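Local coordinates for protein BtGH115A (Bacteroides thetaiotaomicron, PDB 5BY3) that probably removes 4-O-methyl-glucuronic acid from decorated arabinogalactans, as an alpha-glucuronidase of glycoside hydrolase family 115, at residues S159-G164 against Q427-I431; Y415-K419 against L454-S458. All blocks are in the same frame, centred on the assembly; numbering follows the deposited sequence.

From the N terminus the chain first reaches 159-164, which leads into strand 162-166, the first strand of the eight-stranded parallel sheet of the TIM-barrel-type region. After a long excursion it returns through helix 411-423, which carries 415-419, and about 260 residues after 159-164 it enters 427-431 and strand 429-433, the last strand of that sheet; contact 1 pairs first and last and closes the excursion. Contact 2 closes a shorter loop, from helix 411-423 past strand 429-433 and helix 441-452 to helix 454-459. The two loops cross rather than nest. They also touch: Ser159 OG lies 3.1 Å from Leu454 N, a probable hydrogen bond, and the Trp430 ring packs on Met418.

Contact 1 (S159-G164 against Q427-I431); sequences SVEYRG and QKMWI
Val160 sets both its methyls against the indole of Trp430, the two side chains crossing at about a right angle. Its CB stays 4.1 Å from Gln427 O, and the two methyls divide the ring between them. CG1, anti to the backbone N (chi1 175°), reaches the pyrrole side, 3.7 Å from Trp430 CG. CG2 stands over the face of the six-membered ring, 19° off the normal, in a CH-pi contact, with Trp430 CE2 its nearest atom at 3.5 Å. The indole N-H is used elsewhere, on Ile426 O, while Met418 and Phe447 from neighbouring helices also pack on the ring.

Beyond the valine the two chains run side by side as parallel strands, Tyr162 opposite Met429, Arg163 opposite Trp430 and Gly164 opposite Ile431. This pairing joins the first and last strands of the parallel sheet, the closure characteristic of a TIM barrel. Tyr162 uses both backbone polar groups: its N donates to Lys428 O, and Trp430 N donates to Tyr162 O over 2.7 Å. Gly164 N then binds Trp430 O at 3.0 Å. On the same face as the tyrosine, Met429, a selenomethionine, crosses it at a slant, its CG 3.5 Å from Tyr162 CB, with Phe238 meeting the phenol ring edge-to-face.

Arg163 turns away from the partner strand. Its NH1 folds back to Val160 O, which lies well outside the guanidinium plane, and also binds Gln94.

At the entry to the strands, Glu161 and Lys428 run alongside each other. The lysine bends at chi2 (74°), bringing NZ to Glu161 OE1 at 3.2 Å in a salt bridge whose hydrogen bond is weak. One water donates to both Ser159 O and Gln427 O, bridging the two chains ahead of the paired residues Tyr162 and Met429.

Contact 2 (Y415-K419 against L454-S458); sequences YQQMK and LDKVS
Tyr415 and Lys419, one turn apart on their helix, both send CG anti to the backbone N (chi1 180° and 165°), and the lysine then bends at chi2 (88°); the two polar ends converge on Ser458 OG. The phenol hydroxyl meets that oxygen at the ring's edge and in its plane, with Tyr415 OH 2.6 Å from Ser458 OG in a hydrogen bond that either group could donate. Lys419 NZ adds a second, donating to Ser458 OG over 3.1 Å, so one serine oxygen is gripped by two groups from the facing helix. Lys419 CB lies over one face of the tyrosine ring, offset toward its rim.

Apolar contacts flank the polar one. Lys419 CD passes Leu454 CD2 at 4.1 Å, the two chains crossing at about a right angle, while Tyr415 CE1 lies 4.2 Å from Val457 CG1. The helix axes stay 12.1 Å apart and run roughly antiparallel, so the gap is spanned mainly by the long Tyr415 and Lys419 side chains.

Helix 441-452 fills in alongside: its Met450 touches Tyr415 and its Asp449 touches Val457. Met418 of helix 411-423 packs on Val390 and Tyr392 of strand 388-393, so this helix lies against the barrel strands, with helix 454-459 beside it.

Contact 1 (S159-G164 against Q427-I431)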
loop_
_atom_site.group_PDB
_atom_site.type_symbol
_atom_site.label_atom_id
_atom_site.label_comp_id
_atom_site.label_asym_id
_atom_site.label_seq_id
_atom_site.Cartn_x
_atom_site.Cartn_y
_atom_site.Cartn_z
ATOM N N SER A 159 9.590 -2.216 -13.755
ATOM C CA SER A 159 8.321 -2.709 -14.272
ATOM C C SER A 159 7.278 -1.570 -14.367
ATOM O O SER A 159 6.526 -1.491 -15.333
ATOM C CB SER A 159 7.782 -3.797 -13.364
ATOM O OG SER A 159 8.483 -5.023 -13.512
ATOM N N VAL A 160 7.244 -0.679 -13.374
ATOM C CA VAL A 160 6.290 0.448 -13.365
ATOM C C VAL A 160 7.052 1.766 -13.475
ATOM O O VAL A 160 8.106 1.946 -12.814
ATOM C CB VAL A 160 5.323 0.355 -12.156
ATOM C CG1 VAL A 160 4.381 1.568 -12.042
ATOM C CG2 VAL A 160 4.510 -0.945 -12.241
ATOM N N GLU A 161 6.551 2.660 -14.339
ATOM C CA GLU A 161 7.301 3.883 -14.712
ATOM C C GLU A 161 7.319 4.969 -13.612
ATOM O O GLU A 161 8.377 5.578 -13.346
ATOM C CB GLU A 161 6.855 4.470 -16.073
ATOM C CG GLU A 161 7.985 5.262 -16.736
ATOM C CD GLU A 161 7.618 6.103 -17.959
ATOM O OE1 GLU A 161 6.462 6.076 -18.423
ATOM O OE2 GLU A 161 8.525 6.808 -18.468
ATOM N N TYR A 162 6.168 5.180 -12.978
ATOM C CA TYR A 162 6.091 6.077 -11.834
ATOM C C TYR A 162 5.572 5.338 -10.597
ATOM O O TYR A 162 4.503 4.700 -10.630
ATOM C CB TYR A 162 5.211 7.285 -12.144
ATOM C CG TYR A 162 5.853 8.186 -13.151
ATOM C CD1 TYR A 162 6.758 9.167 -12.746
ATOM C CD2 TYR A 162 5.605 8.032 -14.521
ATOM C CE1 TYR A 162 7.366 10.009 -13.671
ATOM C CE2 TYR A 162 6.214 8.858 -15.454
ATOM C CZ TYR A 162 7.083 9.847 -15.013
ATOM O OH TYR A 162 7.685 10.669 -15.910
ATOM N N ARG A 163 6.335 5.415 -9.503
ATOM C CA ARG A 163 5.925 4.705 -8.301
ATOM C C ARG A 163 6.218 5.533 -7.096
ATOM O O ARG A 163 7.250 6.184 -6.967
ATOM C CB ARG A 163 6.522 3.293 -8.246
ATOM C CG ARG A 163 7.981 3.280 -8.560
ATOM C CD ARG A 163 8.528 2.216 -9.513
ATOM N NE ARG A 163 9.944 2.609 -9.495
ATOM C CZ ARG A 163 10.519 3.458 -10.356
ATOM N NH1 ARG A 163 9.854 3.914 -11.435
ATOM N NH2 ARG A 163 11.787 3.803 -10.173
ATOM N N GLY A 164 5.272 5.550 -6.200
ATOM C CA GLY A 164 5.424 6.511 -5.149
ATOM C C GLY A 164 4.428 6.301 -4.075
ATOM O O GLY A 164 3.613 5.367 -4.133
ATOM N N GLN A 427 0.301 -0.081 -15.877
ATOM C CA GLN A 427 1.770 -0.184 -15.871
ATOM C C GLN A 427 2.516 1.153 -15.862
ATOM O O GLN A 427 3.763 1.207 -15.889
ATOM C CB GLN A 427 2.256 -0.993 -17.072
ATOM C CG GLN A 427 1.618 -2.359 -17.267
ATOM C CD GLN A 427 2.319 -3.208 -18.332
ATOM O OE1 GLN A 427 3.289 -2.785 -18.976
ATOM N NE2 GLN A 427 1.830 -4.419 -18.509
ATOM N N LYS A 428 1.776 2.240 -15.847
ATOM C CA LYS A 428 2.426 3.519 -15.974
ATOM C C LYS A 428 2.780 4.100 -14.585
ATOM O O LYS A 428 3.888 4.633 -14.376
ATOM C CB LYS A 428 1.520 4.460 -16.801
ATOM C CG LYS A 428 2.104 5.812 -17.152
ATOM C CD LYS A 428 3.160 5.745 -18.245
ATOM C CE LYS A 428 3.448 7.169 -18.703
ATOM N NZ LYS A 428 3.988 7.220 -20.095
HETATM N N MSE A 429 1.848 3.981 -13.644
HETATM C CA MSE A 429 1.890 4.781 -12.449
HETATM C C MSE A 429 1.177 4.079 -11.323
HETATM O O MSE A 429 -0.032 3.798 -11.402
HETATM C CB MSE A 429 1.222 6.117 -12.774
HETATM C CG MSE A 429 1.706 7.307 -11.962
HETATM SE SE MSE A 429 0.835 9.004 -12.502
HETATM C CE MSE A 429 1.690 9.136 -14.288
ATOM N N TRP A 430 1.938 3.796 -10.261
ATOM C CA TRP A 430 1.409 3.207 -9.026
ATOM C C TRP A 430 1.692 4.135 -7.850
ATOM O O TRP A 430 2.820 4.629 -7.659
ATOM C CB TRP A 430 2.090 1.886 -8.759
ATOM C CG TRP A 430 1.713 0.720 -9.616
ATOM C CD1 TRP A 430 0.959 0.710 -10.766
ATOM C CD2 TRP A 430 2.119 -0.626 -9.394
ATOM N NE1 TRP A 430 0.840 -0.574 -11.245
ATOM C CE2 TRP A 430 1.540 -1.416 -10.424
ATOM C CE3 TRP A 430 2.893 -1.253 -8.399
ATOM C CZ2 TRP A 430 1.724 -2.797 -10.501
ATOM C CZ3 TRP A 430 3.074 -2.625 -8.469
ATOM C CH2 TRP A 430 2.497 -3.388 -9.518
ATOM N N ILE A 431 0.655 4.370 -7.072
ATOM C CA ILE A 431 0.710 5.305 -5.979
ATOM C C ILE A 431 -0.008 4.699 -4.802
ATOM O O ILE A 431 -1.233 4.336 -4.874
ATOM C CB ILE A 431 0.055 6.672 -6.304
ATOM C CG1 ILE A 431 0.756 7.404 -7.455
ATOM C CG2 ILE A 431 -0.014 7.525 -5.026
ATOM C CD1 ILE A 431 2.172 7.931 -7.204
HETATM O O HOH W 1 6.045 0.757 -17.230
#

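Contact 2 (Y415-K419 against L454-S458)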
loop_
_atom_site.group_PDB
_atom_site.type_symbol
_atom_site.label_atom_id
_atom_site.label_comp_id
_atom_site.label_asym_id
_atom_site.label_seq_id
_atom_site.Cartn_x
_atom_site.Cartn_y
_atom_site.Cartn_z
ATOM N N TYR A 415 -0.619 -8.436 -3.074
ATOM C CA TYR A 415 -0.065 -9.198 -4.185
ATOM C C TYR A 415 -1.083 -9.478 -5.273
ATOM O O TYR A 415 -0.857 -9.070 -6.424
ATOM C CB TYR A 415 0.534 -10.524 -3.769
ATOM C CG TYR A 415 1.086 -11.263 -4.969
ATOM C CD1 TYR A 415 2.186 -10.768 -5.649
ATOM C CD2 TYR A 415 0.477 -12.435 -5.463
ATOM C CE1 TYR A 415 2.678 -11.395 -6.793
ATOM C CE2 TYR A 415 0.983 -13.106 -6.598
ATOM C CZ TYR A 415 2.088 -12.567 -7.251
ATOM O OH TYR A 415 2.635 -13.169 -8.356
ATOM N N GLN A 416 -2.190 -10.160 -4.925
ATOM C CA GLN A 416 -3.092 -10.614 -5.965
ATOM C C GLN A 416 -3.797 -9.490 -6.733
ATOM O O GLN A 416 -4.057 -9.638 -7.926
ATOM C CB GLN A 416 -4.035 -11.727 -5.506
ATOM C CG GLN A 416 -5.431 -11.314 -5.055
ATOM C CD GLN A 416 -6.462 -11.070 -6.160
ATOM O OE1 GLN A 416 -6.521 -11.742 -7.194
ATOM N NE2 GLN A 416 -7.307 -10.103 -5.910
ATOM N N GLN A 417 -4.103 -8.395 -6.055
ATOM C CA GLN A 417 -4.728 -7.280 -6.693
ATOM C C GLN A 417 -3.758 -6.565 -7.617
ATOM O O GLN A 417 -4.137 -6.216 -8.739
ATOM C CB GLN A 417 -5.336 -6.319 -5.673
ATOM C CG GLN A 417 -6.681 -6.785 -5.092
ATOM C CD GLN A 417 -7.792 -6.789 -6.144
ATOM O OE1 GLN A 417 -8.394 -7.840 -6.436
ATOM N NE2 GLN A 417 -8.053 -5.606 -6.741
HETATM N N MSE A 418 -2.517 -6.388 -7.165
HETATM C CA MSE A 418 -1.549 -5.550 -7.878
HETATM C C MSE A 418 -0.925 -6.311 -9.022
HETATM O O MSE A 418 -0.614 -5.719 -10.051
HETATM C CB MSE A 418 -0.435 -4.944 -6.996
HETATM C CG MSE A 418 -0.947 -3.981 -5.949
HETATM SE SE MSE A 418 -2.001 -2.495 -6.682
HETATM C CE MSE A 418 -0.571 -1.712 -7.792
ATOM N N LYS A 419 -0.713 -7.606 -8.839
ATOM C CA LYS A 419 -0.332 -8.499 -9.938
ATOM C C LYS A 419 -1.407 -8.427 -11.035
ATOM O O LYS A 419 -1.084 -8.185 -12.206
ATOM C CB LYS A 419 -0.132 -9.932 -9.431
ATOM C CG LYS A 419 -0.076 -11.019 -10.482
ATOM C CD LYS A 419 1.334 -11.246 -11.011
ATOM C CE LYS A 419 1.348 -12.325 -12.090
ATOM N NZ LYS A 419 2.691 -12.384 -12.729
ATOM N N LEU A 454 8.352 -6.818 -10.942
ATOM C CA LEU A 454 7.250 -7.783 -10.758
ATOM C C LEU A 454 7.653 -9.297 -10.920
ATOM O O LEU A 454 7.190 -10.168 -10.133
ATOM C CB LEU A 454 6.074 -7.414 -11.688
ATOM C CG LEU A 454 4.623 -7.532 -11.200
ATOM C CD1 LEU A 454 3.717 -7.753 -12.378
ATOM C CD2 LEU A 454 4.331 -8.632 -10.190
ATOM N N ASP A 455 8.500 -9.602 -11.914
ATOM C CA ASP A 455 8.901 -10.996 -12.180
ATOM C C ASP A 455 9.594 -11.602 -10.969
ATOM O O ASP A 455 9.311 -12.750 -10.612
ATOM C CB ASP A 455 9.788 -11.166 -13.445
ATOM C CG ASP A 455 9.146 -10.609 -14.751
ATOM O OD1 ASP A 455 7.926 -10.786 -15.026
ATOM O OD2 ASP A 455 9.908 -9.984 -15.522
ATOM N N LYS A 456 10.475 -10.832 -10.324
ATOM C CA LYS A 456 11.203 -11.332 -9.183
ATOM C C LYS A 456 10.220 -11.681 -8.069
ATOM O O LYS A 456 10.176 -12.831 -7.638
ATOM C CB LYS A 456 12.263 -10.356 -8.721
ATOM C CG LYS A 456 13.239 -10.952 -7.699
ATOM C CD LYS A 456 14.358 -9.964 -7.374
ATOM C CE LYS A 456 15.365 -10.543 -6.383
ATOM N NZ LYS A 456 14.858 -10.468 -4.987
ATOM N N VAL A 457 9.385 -10.726 -7.674
ATOM C CA VAL A 457 8.353 -10.960 -6.673
ATOM C C VAL A 457 7.465 -12.136 -7.106
ATOM O O VAL A 457 7.233 -13.048 -6.300
ATOM C CB VAL A 457 7.529 -9.675 -6.387
ATOM C CG1 VAL A 457 6.353 -9.954 -5.452
ATOM C CG2 VAL A 457 8.423 -8.562 -5.839
ATOM N N SER A 458 6.985 -12.137 -8.358
ATOM C CA SER A 458 6.205 -13.310 -8.840
ATOM C C SER A 458 6.895 -14.705 -8.771
ATOM O O SER A 458 6.226 -15.665 -8.478
ATOM C CB SER A 458 5.598 -13.070 -10.218
ATOM O OG SER A 458 4.401 -12.341 -10.090
#